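Local coordinates for beta chain (Acipenser persicus, PDB 6IYH), which is a haem-binding globin subunit of a four-chain haemoglobin and probably carries oxygen reversibly, at residues C108-L113 / T119-D124. Numbering follows the deposited sequence.
Sequences CLSIVL and TAYTPD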
loop_
_atom_site.group_PDB
_atom_site.type_symbol
_atom_site.label_atom_id
_atom_site.label_comp_id
_atom_site.label_asym_id
_atom_site.label_seq_id
_atom_site.Cartn_x
_atom_site.Cartn_y
_atom_site.Cartn_z
ATOM N N CYS B 108 -10.669 -9.672 3.909
ATOM C CA CYS B 108 -11.931 -9.965 4.554
ATOM C C CYS B 108 -12.310 -11.414 4.236
ATOM O O CYS B 108 -12.798 -12.116 5.093
ATOM C CB CYS B 108 -13.067 -9.076 4.115
ATOM S SG CYS B 108 -12.853 -7.339 4.649
ATOM N N LEU B 109 -12.016 -11.862 3.031
ATOM C CA LEU B 109 -12.371 -13.258 2.631
ATOM C C LEU B 109 -11.573 -14.264 3.424
ATOM O O LEU B 109 -12.169 -15.234 3.981
ATOM C CB LEU B 109 -12.170 -13.428 1.123
ATOM C CG LEU B 109 -12.387 -14.869 0.640
ATOM C CD1 LEU B 109 -13.746 -15.367 0.969
ATOM C CD2 LEU B 109 -12.107 -14.976 -0.858
ATOM N N SER B 110 -10.263 -14.029 3.577
ATOM C CA SER B 110 -9.444 -14.936 4.414
ATOM C C SER B 110 -9.940 -15.015 5.851
ATOM O O SER B 110 -10.031 -16.087 6.447
ATOM C CB SER B 110 -7.970 -14.545 4.362
ATOM O OG SER B 110 -7.172 -15.461 5.030
ATOM N N ILE B 111 -10.227 -13.852 6.434
ATOM C CA ILE B 111 -10.860 -13.755 7.762
ATOM C C ILE B 111 -12.150 -14.524 7.851
ATOM O O ILE B 111 -12.347 -15.244 8.787
ATOM C CB ILE B 111 -10.976 -12.272 8.212
ATOM C CG1 ILE B 111 -9.604 -11.713 8.509
ATOM C CG2 ILE B 111 -11.886 -12.040 9.373
ATOM C CD1 ILE B 111 -9.425 -10.186 8.630
ATOM N N VAL B 112 -13.034 -14.347 6.895
ATOM C CA VAL B 112 -14.271 -15.088 6.897
ATOM C C VAL B 112 -14.005 -16.641 6.798
ATOM O O VAL B 112 -14.740 -17.409 7.450
ATOM C CB VAL B 112 -15.211 -14.590 5.808
ATOM C CG1 VAL B 112 -16.422 -15.524 5.656
ATOM C CG2 VAL B 112 -15.715 -13.241 6.153
ATOM N N LEU B 113 -13.069 -17.056 5.956
ATOM C CA LEU B 113 -12.795 -18.489 5.833
ATOM C C LEU B 113 -12.270 -18.977 7.187
ATOM O O LEU B 113 -12.675 -20.016 7.638
ATOM C CB LEU B 113 -11.763 -18.807 4.773
ATOM C CG LEU B 113 -12.228 -18.495 3.357
ATOM C CD1 LEU B 113 -11.121 -18.723 2.382
ATOM C CD2 LEU B 113 -13.466 -19.275 2.958
ATOM N N THR B 119 -10.255 -24.575 13.094
ATOM C CA THR B 119 -8.946 -25.207 13.121
ATOM C C THR B 119 -8.682 -25.945 11.861
ATOM O O THR B 119 -7.552 -26.204 11.510
ATOM C CB THR B 119 -8.804 -26.151 14.337
ATOM O OG1 THR B 119 -9.892 -27.037 14.278
ATOM C CG2 THR B 119 -8.860 -25.331 15.633
ATOM N N ALA B 120 -9.694 -26.191 11.059
ATOM C CA ALA B 120 -9.482 -26.723 9.717
ATOM C C ALA B 120 -8.751 -25.802 8.729
ATOM O O ALA B 120 -8.251 -26.234 7.631
ATOM C CB ALA B 120 -10.797 -27.119 9.107
ATOM N N TYR B 121 -8.781 -24.502 9.043
ATOM C CA TYR B 121 -8.055 -23.498 8.215
ATOM C C TYR B 121 -6.670 -23.444 8.765
ATOM O O TYR B 121 -6.265 -22.565 9.482
ATOM C CB TYR B 121 -8.785 -22.158 8.307
ATOM C CG TYR B 121 -8.411 -21.141 7.246
ATOM C CD1 TYR B 121 -8.640 -21.374 5.928
ATOM C CD2 TYR B 121 -7.958 -19.888 7.624
ATOM C CE1 TYR B 121 -8.385 -20.420 4.945
ATOM C CE2 TYR B 121 -7.711 -18.916 6.686
ATOM C CZ TYR B 121 -7.945 -19.166 5.340
ATOM O OH TYR B 121 -7.705 -18.203 4.391
ATOM N N THR B 122 -5.950 -24.552 8.553
ATOM C CA THR B 122 -4.620 -24.691 9.089
ATOM C C THR B 122 -3.642 -23.698 8.453
ATOM O O THR B 122 -3.922 -23.142 7.399
ATOM C CB THR B 122 -4.081 -26.122 8.781
ATOM O OG1 THR B 122 -4.141 -26.366 7.393
ATOM C CG2 THR B 122 -4.859 -27.123 9.530
ATOM N N PRO B 123 -2.449 -23.544 9.027
ATOM C CA PRO B 123 -1.531 -22.600 8.342
ATOM C C PRO B 123 -1.235 -22.889 6.857
ATOM O O PRO B 123 -1.194 -21.968 6.039
ATOM C CB PRO B 123 -0.286 -22.652 9.228
ATOM C CG PRO B 123 -0.841 -22.973 10.575
ATOM C CD PRO B 123 -1.846 -24.016 10.288
ATOM N N ASP B 124 -1.091 -24.167 6.463
ATOM C CA ASP B 124 -0.863 -24.535 5.072
ATOM C C ASP B 124 -2.049 -24.242 4.185
ATOM O O ASP B 124 -1.885 -23.854 3.040
ATOM C CB ASP B 124 -0.436 -26.033 4.921
ATOM C CG ASP B 124 -1.558 -27.029 5.240
ATOM O OD1 ASP B 124 -1.922 -27.038 6.389
ATOM O OD2 ASP B 124 -2.046 -27.730 4.342
#
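The phenol ring of Tyr121 has Leu113 over one of its faces and Ser110 at the end that carries the hydroxyl. Leu113 CB lies 4.1 Å from the centroid of the Tyr121 ring, a CH-pi contact 27° off the normal. The nearest ring atom is CE1, with Leu113 CB and Tyr121 CE1 3.7 Å apart. CD1 of the same leucine reaches on towards the hydroxyl, 4.0 Å from Tyr121 OH. At the ring edge and in its plane lies Ser110 OG, which shares a hydrogen bond of 2.9 Å with Tyr121 OH; either hydroxyl could be the donor. The serine carbonyl takes up an oblique position, Ser110 O being 3.7 Å from Tyr121 CE2.

Torsions on both sides make this meeting possible. Tyr121 holds CG opposite its backbone N (chi1 -164°), which sends the ring from the turn towards helix 100-117, and Ser110 likewise places OG away from its own N (chi1 -174°), to meet the phenol. Leu13 of helix 4-14 and Trp129 of helix 123-142 each pack on both Leu113 and Tyr121, so the ring is buried among three helices. A phenylalanine in place of Tyr121 would probably keep the packing on Leu113 but leave the buried Ser110 hydroxyl without its phenol partner.

Tyr121 is itself the centre of an inverse gamma turn, and its carbonyl accepts a hydrogen bond from a basic side chain of a neighbouring subunit. Thr122 follows at the N-cap of helix 123-142. The contact thus ties the connection between the last two long helices of the globin fold, the G and H helices, back onto the G helix beside a subunit interface.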